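PDB 1QLW: esterase from Alcaligenes sp., which probably hydrolyses carboxylic esters, as expected of an esterase with the alpha/beta-hydrolase fold. Local coordinates for residues D48-R53 against Y100-S105; F21-R26 against V187-K192; P64-H69 against I195-T200. All blocks are in the same frame, centred on the assembly; numbering follows the deposited sequence.

Contact 1: residues D48-R53 against Y100-S105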
ATOM      1  N   ASP A  48      12.753  -6.292   3.524  1.00 13.77           N
ATOM      2  CA  ASP A  48      13.471  -5.116   3.037  1.00 14.53           C
ATOM      3  C   ASP A  48      13.180  -4.734   1.585  1.00 13.01           C
ATOM      4  O   ASP A  48      13.630  -3.668   1.153  1.00 14.68           O
ATOM      5  CB  ASP A  48      14.975  -5.196   3.257  1.00 16.35           C
ATOM      6  CG  ASP A  48      15.423  -5.164   4.706  1.00 19.25           C
ATOM      7  OD1 ASP A  48      14.648  -4.773   5.592  1.00 22.21           O
ATOM      8  OD2 ASP A  48      16.580  -5.577   4.923  1.00 24.52           O
ATOM      9  N   GLN A  49      12.389  -5.521   0.871  1.00 12.08           N
ATOM     10  CA  GLN A  49      11.982  -5.188  -0.478  1.00 11.66           C
ATOM     11  C   GLN A  49      11.110  -3.928  -0.473  1.00 11.56           C
ATOM     12  O   GLN A  49      10.420  -3.616   0.498  1.00 14.33           O
ATOM     13  CB  GLN A  49      11.202  -6.357  -1.107  1.00 12.58           C
ATOM     14  CG  GLN A  49       9.891  -6.731  -0.411  1.00 12.70           C
ATOM     15  CD  GLN A  49      10.080  -7.772   0.658  1.00 13.26           C
ATOM     16  OE1 GLN A  49      11.114  -7.849   1.299  1.00 15.32           O
ATOM     17  NE2 GLN A  49       9.129  -8.672   0.866  1.00 12.52           N
ATOM     18  N   MET A  50      11.071  -3.259  -1.625  1.00 11.56           N
ATOM     19  CA  MET A  50      10.360  -1.984  -1.783  1.00 11.52           C
ATOM     20  C   MET A  50       9.266  -2.118  -2.839  1.00 11.30           C
ATOM     21  O   MET A  50       9.573  -2.427  -4.010  1.00 11.90           O
ATOM     22  CB  MET A  50      11.371  -0.903  -2.191  1.00 13.17           C
ATOM     23  CG  MET A  50      10.758   0.457  -2.477  1.00 13.10           C
ATOM     24  SD  MET A  50      12.023   1.680  -2.884  1.00 12.88           S
ATOM     25  CE  MET A  50      12.394   1.253  -4.591  1.00 14.14           C
ATOM     26  N   TYR A  51       8.029  -1.864  -2.454  1.00 11.42           N
ATOM     27  CA  TYR A  51       6.892  -1.813  -3.378  1.00 11.28           C
ATOM     28  C   TYR A  51       6.984  -0.590  -4.279  1.00 10.31           C
ATOM     29  O   TYR A  51       7.262   0.520  -3.811  1.00 10.96           O
ATOM     30  CB  TYR A  51       5.612  -1.690  -2.554  1.00 11.35           C
ATOM     31  CG  TYR A  51       4.342  -1.469  -3.353  1.00 11.26           C
ATOM     32  CD1 TYR A  51       3.772  -2.506  -4.101  1.00 11.90           C
ATOM     33  CD2 TYR A  51       3.712  -0.241  -3.357  1.00 11.48           C
ATOM     34  CE1 TYR A  51       2.612  -2.297  -4.819  1.00 12.50           C
ATOM     35  CE2 TYR A  51       2.544  -0.039  -4.073  1.00 12.13           C
ATOM     36  CZ  TYR A  51       1.982  -1.083  -4.793  1.00 12.15           C
ATOM     37  OH  TYR A  51       0.798  -0.838  -5.464  1.00 13.37           O
ATOM     38  N   VAL A  52       6.703  -0.794  -5.560  1.00 10.99           N
ATOM     39  CA  VAL A  52       6.706   0.260  -6.556  1.00 11.26           C
ATOM     40  C   VAL A  52       5.447   0.157  -7.416  1.00 11.01           C
ATOM     41  O   VAL A  52       5.216  -0.886  -8.036  1.00 12.76           O
ATOM     42  CB  VAL A  52       7.941   0.185  -7.475  1.00 12.63           C
ATOM     43  CG1 VAL A  52       7.976   1.389  -8.411  1.00 15.18           C
ATOM     44  CG2 VAL A  52       9.236   0.072  -6.671  1.00 13.47           C
ATOM     45  N   ARG A  53       4.672   1.229  -7.497  1.00 11.10           N
ATOM     46  CA  ARG A  53       3.514   1.320  -8.388  1.00 11.73           C
ATOM     47  C   ARG A  53       3.867   2.325  -9.470  1.00 12.05           C
ATOM     48  O   ARG A  53       4.272   3.451  -9.152  1.00 13.35           O
ATOM     49  CB  ARG A  53       2.276   1.792  -7.631  1.00 14.63           C
ATOM     50  CG  ARG A  53       1.056   1.997  -8.515  1.00 17.42           C
ATOM     51  CD  ARG A  53       0.539   0.714  -9.052  1.00 18.80           C
ATOM     52  NE  ARG A  53      -0.811   0.882  -9.585  1.00 20.48           N
ATOM     53  CZ  ARG A  53      -1.468  -0.061 -10.238  1.00 20.91           C
ATOM     54  NH1 ARG A  53      -0.825  -1.207 -10.413  1.00 20.22           N
ATOM     55  NH2 ARG A  53      -2.703   0.122 -10.689  1.00 22.29           N
ATOM     56  N   TYR A 100       6.683   6.716 -10.525  1.00 12.01           N
ATOM     57  CA  TYR A 100       7.012   5.493  -9.781  1.00 11.98           C
ATOM     58  C   TYR A 100       6.822   5.847  -8.309  1.00 11.70           C
ATOM     59  O   TYR A 100       7.622   6.617  -7.780  1.00 13.32           O
ATOM     60  CB  TYR A 100       8.415   4.995 -10.095  1.00 12.98           C
ATOM     61  CG  TYR A 100       8.531   4.424 -11.486  1.00 12.54           C
ATOM     62  CD1 TYR A 100       8.532   5.223 -12.614  1.00 13.03           C
ATOM     63  CD2 TYR A 100       8.608   3.052 -11.693  1.00 12.70           C
ATOM     64  CE1 TYR A 100       8.551   4.686 -13.885  1.00 13.25           C
ATOM     65  CE2 TYR A 100       8.663   2.504 -12.956  1.00 13.46           C
ATOM     66  CZ  TYR A 100       8.628   3.319 -14.057  1.00 12.97           C
ATOM     67  OH  TYR A 100       8.669   2.797 -15.321  1.00 14.70           O
ATOM     68  N   VAL A 101       5.750   5.382  -7.700  1.00 11.15           N
ATOM     69  CA  VAL A 101       5.387   5.768  -6.332  1.00 11.43           C
ATOM     70  C   VAL A 101       5.672   4.574  -5.435  1.00 11.02           C
ATOM     71  O   VAL A 101       5.063   3.505  -5.604  1.00 11.84           O
ATOM     72  CB  VAL A 101       3.924   6.207  -6.226  1.00 12.24           C
ATOM     73  CG1 VAL A 101       3.579   6.540  -4.774  1.00 13.59           C
ATOM     74  CG2 VAL A 101       3.615   7.403  -7.126  1.00 14.35           C
ATOM     75  N   ILE A 102       6.581   4.756  -4.485  1.00 11.15           N
ATOM     76  CA  ILE A 102       7.032   3.657  -3.644  1.00 11.42           C
ATOM     77  C   ILE A 102       6.347   3.645  -2.286  1.00 10.88           C
ATOM     78  O   ILE A 102       5.808   4.650  -1.822  1.00 12.02           O
ATOM     79  CB  ILE A 102       8.567   3.671  -3.461  1.00 13.03           C
ATOM     80  CG1 ILE A 102       9.062   4.801  -2.569  1.00 16.94           C
ATOM     81  CG2 ILE A 102       9.249   3.717  -4.825  1.00 16.53           C
ATOM     82  CD1 ILE A 102      10.081   4.502  -1.544  1.00 20.41           C
ATOM     83  N   ASP A 103       6.399   2.463  -1.650  1.00 10.72           N
ATOM     84  CA  ASP A 103       6.318   2.386  -0.194  1.00 10.59           C
ATOM     85  C   ASP A 103       7.734   2.026   0.281  1.00 10.24           C
ATOM     86  O   ASP A 103       8.327   1.072  -0.214  1.00 11.08           O
ATOM     87  CB  ASP A 103       5.329   1.357   0.341  1.00 10.91           C
ATOM     88  CG  ASP A 103       3.878   1.793   0.192  1.00 10.71           C
ATOM     89  OD1 ASP A 103       3.629   3.010  -0.020  1.00 12.25           O
ATOM     90  OD2 ASP A 103       2.977   0.937   0.381  1.00 12.00           O
ATOM     91  N   GLN A 104       8.250   2.822   1.221  1.00 10.91           N
ATOM     92  CA  GLN A 104       9.574   2.542   1.754  1.00 11.00           C
ATOM     93  C   GLN A 104       9.681   1.106   2.252  1.00 10.71           C
ATOM     94  O   GLN A 104       8.691   0.515   2.695  1.00 11.21           O
ATOM     95  CB  GLN A 104       9.885   3.422   2.957  1.00 11.00           C
ATOM     96  CG  GLN A 104      10.299   4.852   2.668  1.00 11.19           C
ATOM     97  CD  GLN A 104      10.777   5.553   3.919  1.00 10.57           C
ATOM     98  OE1 GLN A 104      11.513   4.956   4.724  1.00 11.62           O
ATOM     99  NE2 GLN A 104      10.374   6.793   4.121  1.00 11.24           N
ATOM    100  N   SER A 105      10.896   0.581   2.234  1.00 11.81           N
ATOM    101  CA  SER A 105      11.145  -0.691   2.909  1.00 11.79           C
ATOM    102  C   SER A 105      10.561  -0.619   4.318  1.00 12.19           C
ATOM    103  O   SER A 105      10.711   0.384   5.024  1.00 12.86           O
ATOM    104  CB  SER A 105      12.647  -0.921   2.979  1.00 13.59           C
ATOM    105  OG  SER A 105      13.222  -1.055   1.699  1.00 14.37           O
TER
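M50 lays its side chain over I102 and D103 where strand 43-57 pairs with strand 99-103, the antiparallel pairing in the alpha/beta-hydrolase sheet that precedes its parallel strands. M50 CB lies 4.1 Å from D103 O, and M50 CG, anti to the backbone N (chi1 176°), comes closer, 3.4 Å from D103 O. A bend at chi3 (78°) then turns the thioether toward the isoleucine, with M50 SD 3.7 Å from I102 CD1 and M50 CE 4.0 Å from I102 CG2. A long flexible thioether suits the place because it can bend until SD and CE lie against these two methyls. An alanine here, lacking CG, the sulfur and the methyl, would probably leave I102 CD1 and CG2 with a gap beside them. On the face that carries I102, V52 CG1 meets the edge of the Y100 ring, in its plane, 3.7 Å from Y100 CD2. R53 and V101 form a hydrogen-bonded pair, V101 N reaching R53 O at 2.8 Å; the R53 guanidinium leads away from the pair to S20 and forms a salt bridge with D89 of the second subunit. Beyond the strands, S105 OG donates to D48 O, 2.7 Å away and 40° out of the carbonyl plane.

Contact 2: residues F21-R26 against V187-K192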
ATOM      1  N   PHE A  21       5.553  -3.633  -9.013  1.00 12.73           N
ATOM      2  CA  PHE A  21       6.612  -4.621  -8.855  1.00 12.73           C
ATOM      3  C   PHE A  21       7.350  -4.284  -7.552  1.00 11.86           C
ATOM      4  O   PHE A  21       7.067  -3.252  -6.934  1.00 13.17           O
ATOM      5  CB  PHE A  21       7.568  -4.662 -10.040  1.00 13.24           C
ATOM      6  CG  PHE A  21       8.261  -3.374 -10.371  1.00 13.69           C
ATOM      7  CD1 PHE A  21       7.684  -2.438 -11.218  1.00 15.82           C
ATOM      8  CD2 PHE A  21       9.486  -3.052  -9.820  1.00 15.38           C
ATOM      9  CE1 PHE A  21       8.333  -1.261 -11.547  1.00 17.01           C
ATOM     10  CE2 PHE A  21      10.144  -1.869 -10.117  1.00 16.84           C
ATOM     11  CZ  PHE A  21       9.560  -0.979 -10.986  1.00 15.92           C
ATOM     12  N   PHE A  22       8.287  -5.149  -7.196  1.00 12.20           N
ATOM     13  CA  PHE A  22       9.113  -4.903  -6.032  1.00 12.03           C
ATOM     14  C   PHE A  22      10.572  -4.840  -6.430  1.00 12.85           C
ATOM     15  O   PHE A  22      11.011  -5.460  -7.405  1.00 14.78           O
ATOM     16  CB  PHE A  22       8.968  -6.031  -4.984  1.00 12.74           C
ATOM     17  CG  PHE A  22       7.659  -5.906  -4.253  1.00 12.32           C
ATOM     18  CD1 PHE A  22       6.466  -6.357  -4.807  1.00 13.34           C
ATOM     19  CD2 PHE A  22       7.611  -5.313  -2.997  1.00 13.12           C
ATOM     20  CE1 PHE A  22       5.277  -6.175  -4.127  1.00 15.21           C
ATOM     21  CE2 PHE A  22       6.431  -5.164  -2.309  1.00 14.08           C
ATOM     22  CZ  PHE A  22       5.249  -5.595  -2.882  1.00 15.06           C
ATOM     23  N   VAL A  23      11.340  -4.086  -5.648  1.00 12.74           N
ATOM     24  CA  VAL A  23      12.776  -3.981  -5.819  1.00 13.32           C
ATOM     25  C   VAL A  23      13.454  -4.508  -4.553  1.00 13.13           C
ATOM     26  O   VAL A  23      13.108  -4.152  -3.430  1.00 14.70           O
ATOM     27  CB  VAL A  23      13.194  -2.511  -6.013  1.00 14.24           C
ATOM     28  CG1 VAL A  23      14.698  -2.381  -6.066  1.00 14.87           C
ATOM     29  CG2 VAL A  23      12.502  -1.976  -7.259  1.00 15.79           C
ATOM     30  N   GLY A  24      14.455  -5.368  -4.758  1.00 14.25           N
ATOM     31  CA  GLY A  24      15.308  -5.776  -3.662  1.00 15.18           C
ATOM     32  C   GLY A  24      14.683  -6.801  -2.735  1.00 15.13           C
ATOM     33  O   GLY A  24      13.829  -7.614  -3.102  1.00 17.01           O
ATOM     34  N   GLY A  25      15.175  -6.773  -1.504  1.00 16.42           N
ATOM     35  CA  GLY A  25      14.805  -7.758  -0.484  1.00 18.40           C
ATOM     36  C   GLY A  25      15.979  -8.696  -0.196  1.00 18.64           C
ATOM     37  O   GLY A  25      16.921  -8.853  -0.965  1.00 20.71           O
ATOM     38  N   ARG A  26      15.895  -9.282   0.992  1.00 17.89           N
ATOM     39  CA  ARG A  26      16.836 -10.288   1.464  1.00 18.87           C
ATOM     40  C   ARG A  26      16.018 -11.403   2.111  1.00 17.37           C
ATOM     41  O   ARG A  26      14.950 -11.154   2.677  1.00 16.77           O
ATOM     42  CB  ARG A  26      17.820  -9.679   2.472  1.00 20.83           C
ATOM     43  CG  ARG A  26      17.285  -9.190   3.790  1.00 22.64           C
ATOM     44  CD  ARG A  26      18.335  -8.480   4.663  1.00 25.32           C
ATOM     45  NE  ARG A  26      17.703  -7.972   5.882  1.00 27.86           N
ATOM     46  CZ  ARG A  26      17.641  -8.553   7.062  1.00 29.70           C
ATOM     47  NH1 ARG A  26      18.270  -9.713   7.225  1.00 30.10           N
ATOM     48  NH2 ARG A  26      16.935  -8.031   8.054  1.00 31.80           N
ATOM     49  N   VAL A 187      17.276   3.192   0.491  1.00 11.80           N
ATOM     50  CA  VAL A 187      18.353   3.852  -0.252  1.00 12.37           C
ATOM     51  C   VAL A 187      18.961   2.959  -1.305  1.00 12.38           C
ATOM     52  O   VAL A 187      19.070   3.358  -2.478  1.00 13.47           O
ATOM     53  CB  VAL A 187      19.399   4.359   0.761  1.00 13.29           C
ATOM     54  CG1 VAL A 187      20.665   4.822   0.041  1.00 14.47           C
ATOM     55  CG2 VAL A 187      18.806   5.503   1.586  1.00 14.69           C
ATOM     56  N   ALA A 188      19.379   1.735  -0.935  1.00 12.83           N
ATOM     57  CA  ALA A 188      19.928   0.830  -1.924  1.00 13.38           C
ATOM     58  C   ALA A 188      18.884   0.441  -2.965  1.00 13.07           C
ATOM     59  O   ALA A 188      19.193   0.255  -4.138  1.00 13.97           O
ATOM     60  CB  ALA A 188      20.454  -0.426  -1.258  1.00 14.88           C
ATOM     61  N   ASN A 189      17.631   0.279  -2.543  1.00 12.31           N
ATOM     62  CA  ASN A 189      16.569  -0.064  -3.485  1.00 12.85           C
ATOM     63  C   ASN A 189      16.322   1.049  -4.489  1.00 12.21           C
ATOM     64  O   ASN A 189      16.021   0.766  -5.654  1.00 12.87           O
ATOM     65  CB  ASN A 189      15.299  -0.436  -2.726  1.00 13.44           C
ATOM     66  CG  ASN A 189      15.452  -1.780  -2.034  1.00 13.37           C
ATOM     67  OD1 ASN A 189      16.149  -2.655  -2.531  1.00 15.04           O
ATOM     68  ND2 ASN A 189      14.777  -1.921  -0.907  1.00 14.48           N
ATOM     69  N   LEU A 190      16.469   2.316  -4.076  1.00 12.28           N
ATOM     70  CA  LEU A 190      16.316   3.409  -5.031  1.00 12.22           C
ATOM     71  C   LEU A 190      17.432   3.365  -6.077  1.00 12.13           C
ATOM     72  O   LEU A 190      17.177   3.735  -7.226  1.00 13.15           O
ATOM     73  CB  LEU A 190      16.305   4.757  -4.326  1.00 12.70           C
ATOM     74  CG  LEU A 190      15.039   5.017  -3.493  1.00 13.32           C
ATOM     75  CD1 LEU A 190      15.267   6.229  -2.598  1.00 15.79           C
ATOM     76  CD2 LEU A 190      13.830   5.224  -4.379  1.00 14.44           C
ATOM     77  N   SER A 191      18.639   2.932  -5.711  1.00 12.94           N
ATOM     78  CA  SER A 191      19.695   2.798  -6.717  1.00 12.88           C
ATOM     79  C   SER A 191      19.321   1.705  -7.712  1.00 13.42           C
ATOM     80  O   SER A 191      19.434   1.896  -8.920  1.00 14.13           O
ATOM     81  CB  SER A 191      21.023   2.463  -6.057  1.00 14.84           C
ATOM     82  OG  SER A 191      21.993   2.133  -7.033  1.00 16.20           O
ATOM     83  N   LYS A 192      18.853   0.553  -7.211  1.00 13.11           N
ATOM     84  CA  LYS A 192      18.439  -0.507  -8.133  1.00 14.35           C
ATOM     85  C   LYS A 192      17.361  -0.001  -9.061  1.00 14.12           C
ATOM     86  O   LYS A 192      17.371  -0.316 -10.257  1.00 15.53           O
ATOM     87  CB  LYS A 192      17.956  -1.710  -7.325  1.00 15.14           C
ATOM     88  CG  LYS A 192      19.075  -2.429  -6.593  1.00 18.28           C
ATOM     89  CD  LYS A 192      18.555  -3.593  -5.753  1.00 21.20           C
ATOM     90  CE  LYS A 192      19.747  -4.423  -5.274  1.00 26.47           C
ATOM     91  NZ  LYS A 192      19.322  -5.592  -4.469  1.00 29.78           N
TER
HETATM   92  O   HOH W   1      16.936  -4.818  -0.376  1.00 37.56           O
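V23 CG1 stands anti to the backbone N (chi1 175°) and N189 CG anti to the carbonyl carbon (chi1 -71°), which brings the methyl onto the helix turn and the amide beside V23 O and G24. V23 CG1 rests on the helix backbone, 3.4 Å from N189 O, and packs on the lysine methylene, 3.6 Å from K192 CB. A compact branched residue fits here, because one of its methyls can reach the helix backbone directly. K192, extended, runs alongside V23 the other way, ending with NZ 4.1 Å from G24 CA, a packing distance only. N189 divides its amide between two tasks. ND2 donates to D48 O, which fixes the turn of the group, while OD1 faces the strand end, 3.4 Å from G24 CA. A side chain on G24 would run into that oxygen, and its positive phi (77°) also suits glycine. The two segments share no direct hydrogen bond; a water joins them instead, accepting from G25 N at 2.9 Å and donating to N189 OD1 at 3.2 Å. G25 is glycine for another reason: a beta carbon at its backbone angles would press on the carbonyl of G24. The contact thus seats the end of strand 13-23, bonded through V23 to M50 of strand 43-57, on helix 185-197, whose L190 packs on strand 65-68 while V187 and S191 meet helix 211-218.

Contact 3: residues P64-H69 against I195-T200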
ATOM      1  N   PRO A  64      11.338   9.451 -15.856  1.00 13.77           N
ATOM      2  CA  PRO A  64      10.265   9.310 -14.883  1.00 12.94           C
ATOM      3  C   PRO A  64      10.596  10.009 -13.573  1.00 13.06           C
ATOM      4  O   PRO A  64      11.768  10.176 -13.241  1.00 16.40           O
ATOM      5  CB  PRO A  64      10.209   7.801 -14.618  1.00 14.38           C
ATOM      6  CG  PRO A  64      10.756   7.194 -15.873  1.00 15.58           C
ATOM      7  CD  PRO A  64      11.907   8.138 -16.203  1.00 15.01           C
ATOM      8  N   ILE A  65       9.580  10.332 -12.795  1.00 12.14           N
ATOM      9  CA  ILE A  65       9.731  10.850 -11.452  1.00 12.31           C
ATOM     10  C   ILE A  65       9.393   9.729 -10.470  1.00 11.52           C
ATOM     11  O   ILE A  65       8.337   9.107 -10.571  1.00 12.84           O
ATOM     12  CB  ILE A  65       8.859  12.088 -11.208  1.00 13.08           C
ATOM     13  CG1 ILE A  65       9.198  13.207 -12.205  1.00 14.02           C
ATOM     14  CG2 ILE A  65       9.000  12.565  -9.766  1.00 13.85           C
ATOM     15  CD1 ILE A  65       8.240  14.378 -12.216  1.00 15.65           C
ATOM     16  N   THR A  66      10.314   9.485  -9.544  1.00 11.91           N
ATOM     17  CA  THR A  66      10.103   8.532  -8.456  1.00 11.84           C
ATOM     18  C   THR A  66       9.750   9.334  -7.207  1.00 10.98           C
ATOM     19  O   THR A  66      10.539  10.188  -6.779  1.00 12.86           O
ATOM     20  CB  THR A  66      11.358   7.678  -8.253  1.00 12.84           C
ATOM     21  OG1 THR A  66      11.616   6.898  -9.427  1.00 13.59           O
ATOM     22  CG2 THR A  66      11.198   6.733  -7.080  1.00 13.21           C
ATOM     23  N   LEU A  67       8.590   9.075  -6.631  1.00 10.92           N
ATOM     24  CA  LEU A  67       8.056   9.789  -5.474  1.00 11.18           C
ATOM     25  C   LEU A  67       8.235   8.965  -4.212  1.00 11.41           C
ATOM     26  O   LEU A  67       7.792   7.815  -4.165  1.00 10.76           O
ATOM     27  CB  LEU A  67       6.577  10.140  -5.669  1.00 12.54           C
ATOM     28  CG  LEU A  67       6.237  11.045  -6.851  1.00 13.59           C
ATOM     29  CD1 LEU A  67       4.716  11.145  -7.017  0.52 14.43           C
ATOM     30  CD2 LEU A  67       6.818  12.431  -6.652  0.49 14.79           C
ATOM     31  N   ILE A  68       8.887   9.557  -3.214  1.00 10.80           N
ATOM     32  CA  ILE A  68       9.380   8.861  -2.036  1.00 10.91           C
ATOM     33  C   ILE A  68       8.855   9.529  -0.771  1.00 10.37           C
ATOM     34  O   ILE A  68       9.320  10.622  -0.397  1.00 11.30           O
ATOM     35  CB  ILE A  68      10.924   8.863  -2.048  1.00 11.17           C
ATOM     36  CG1 ILE A  68      11.519   8.385  -3.386  1.00 13.20           C
ATOM     37  CG2 ILE A  68      11.475   8.056  -0.880  1.00 12.70           C
ATOM     38  CD1 ILE A  68      12.904   8.938  -3.638  1.00 14.69           C
ATOM     39  N   HIS A  69       7.871   8.926  -0.121  1.00 10.56           N
ATOM     40  CA  HIS A  69       7.253   9.479   1.072  1.00 11.24           C
ATOM     41  C   HIS A  69       8.212   9.501   2.264  1.00 10.58           C
ATOM     42  O   HIS A  69       9.246   8.839   2.274  1.00 12.02           O
ATOM     43  CB  HIS A  69       5.981   8.684   1.431  1.00 10.82           C
ATOM     44  CG  HIS A  69       6.309   7.281   1.868  1.00 10.03           C
ATOM     45  ND1 HIS A  69       6.764   7.032   3.153  1.00 10.16           N
ATOM     46  CD2 HIS A  69       6.280   6.091   1.239  1.00 10.24           C
ATOM     47  CE1 HIS A  69       7.012   5.718   3.240  1.00 10.48           C
ATOM     48  NE2 HIS A  69       6.730   5.115   2.096  1.00 10.79           N
ATOM     49  N   ILE A 195      18.777   2.461 -11.718  1.00 15.89           N
ATOM     50  CA  ILE A 195      19.548   1.729 -12.730  1.00 17.58           C
ATOM     51  C   ILE A 195      18.600   1.018 -13.673  1.00 18.39           C
ATOM     52  O   ILE A 195      18.780   1.032 -14.891  1.00 20.37           O
ATOM     53  CB  ILE A 195      20.536   0.782 -12.042  1.00 18.39           C
ATOM     54  CG1 ILE A 195      21.619   1.603 -11.324  1.00 20.10           C
ATOM     55  CG2 ILE A 195      21.170  -0.189 -13.023  1.00 20.88           C
ATOM     56  CD1 ILE A 195      22.450   0.790 -10.350  1.00 22.82           C
ATOM     57  N   LYS A 196      17.558   0.388 -13.153  1.00 17.55           N
ATOM     58  CA  LYS A 196      16.563  -0.304 -13.959  1.00 19.61           C
ATOM     59  C   LYS A 196      15.922   0.659 -14.953  1.00 19.94           C
ATOM     60  O   LYS A 196      15.724   0.320 -16.119  1.00 23.17           O
ATOM     61  CB  LYS A 196      15.469  -0.918 -13.079  1.00 20.63           C
ATOM     62  CG  LYS A 196      14.252  -1.471 -13.790  1.00 23.11           C
ATOM     63  CD  LYS A 196      13.181  -1.970 -12.833  1.00 26.64           C
ATOM     64  CE  LYS A 196      11.930  -2.497 -13.498  1.00 29.97           C
ATOM     65  NZ  LYS A 196      12.180  -3.634 -14.417  1.00 33.07           N
ATOM     66  N   LEU A 197      15.556   1.841 -14.474  1.00 18.99           N
ATOM     67  CA  LEU A 197      14.891   2.828 -15.317  1.00 20.66           C
ATOM     68  C   LEU A 197      15.856   3.537 -16.259  1.00 22.31           C
ATOM     69  O   LEU A 197      15.409   4.090 -17.262  1.00 24.99           O
ATOM     70  CB  LEU A 197      14.177   3.865 -14.446  1.00 20.13           C
ATOM     71  CG  LEU A 197      13.047   3.314 -13.569  1.00 19.57           C
ATOM     72  CD1 LEU A 197      12.403   4.431 -12.776  1.00 19.65           C
ATOM     73  CD2 LEU A 197      12.017   2.544 -14.388  1.00 22.21           C
ATOM     74  N   ASP A 198      17.139   3.558 -15.928  1.00 22.72           N
ATOM     75  CA  ASP A 198      18.147   4.241 -16.712  1.00 22.80           C
ATOM     76  C   ASP A 198      17.850   5.732 -16.769  1.00 20.58           C
ATOM     77  O   ASP A 198      17.933   6.367 -17.814  1.00 21.69           O
ATOM     78  CB  ASP A 198      18.316   3.623 -18.097  1.00 26.03           C
ATOM     79  CG  ASP A 198      19.582   4.094 -18.799  1.00 30.06           C
ATOM     80  OD1 ASP A 198      20.586   4.345 -18.101  1.00 32.51           O
ATOM     81  OD2 ASP A 198      19.529   4.231 -20.035  1.00 32.63           O
ATOM     82  N   GLY A 199      17.585   6.323 -15.597  1.00 21.20           N
ATOM     83  CA  GLY A 199      17.418   7.760 -15.502  1.00 21.44           C
ATOM     84  C   GLY A 199      16.081   8.148 -14.915  1.00 19.72           C
ATOM     85  O   GLY A 199      15.048   8.052 -15.581  1.00 24.85           O
ATOM     86  N   THR A 200      16.083   8.594 -13.673  1.00 17.20           N
ATOM     87  CA  THR A 200      14.875   9.046 -13.008  1.00 14.86           C
ATOM     88  C   THR A 200      15.204  10.249 -12.140  1.00 14.09           C
ATOM     89  O   THR A 200      16.330  10.419 -11.654  1.00 16.22           O
ATOM     90  CB  THR A 200      14.255   7.914 -12.140  1.00 15.05           C
ATOM     91  OG1 THR A 200      13.031   8.343 -11.533  1.00 15.00           O
ATOM     92  CG2 THR A 200      15.182   7.425 -11.040  1.00 17.35           C
TER
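The carbonyl of P64 is the flat group on which T200 settles: T200 OG1 stands above its plane, 59° out of it, and donates to P64 O at 2.8 Å. T200 CA adds a CH...O contact, 3.3 Å from P64 O. The pyrrolidine ring of P64 presents its rim, P64 CD lying 3.2 Å from G199 O and P64 CB 4.4 Å from L197 CD1. Proline suits the place because its ring carbons give an apolar rim to L197 while its carbonyl stays available to T200. T66 OG1 donates in turn to T200 OG1 at 2.9 Å. With chi1 at -177° the T200 hydroxyl extends opposite its own nitrogen and falls between the two partners, while the two threonine side chains cross at about a right angle. A short hydrogen-bonded chain thus runs from T66 OG1 through T200 OG1 to P64 O; a threonine suits a buried place where its hydroxyl both accepts and donates. D198 leaves the helix with positive phi, and a beta carbon on G199 would strike the carbonyl of D198. This is a helix-to-strand junction on the parallel part of the alpha/beta-hydrolase sheet: helix 185-197 passes through this two-residue turn into strand 200-205, parallel to strand 65-68, with P64 and T66 bonded to V201. T66 also packs against L190 and L193 of that helix, and Y100 of strand 99-103 borders P64, T66 and L197.

From the N terminus, strand 13-23 supplies the first half of contact 2, whose loop closes only when the chain reaches helix 185-197. Contact 1 is nested wholly inside that loop, since strand 43-57 meets strand 99-103 well before the helix. Contact 3 starts at strand 65-68, inside both loops, and closes at 195-200, beyond each of them, so it crosses contacts 1 and 2. Strands 13-23, 43-57, 99-103 and 65-68 lie side by side in one sheet; helix 185-197 packs on strand 13-23 in contact 2, and its end together with the start of strand 200-205 meets strand 65-68 in contact 3. A salt bridge from R26 to D48 ties contacts 1 and 2, and both reach the second subunit.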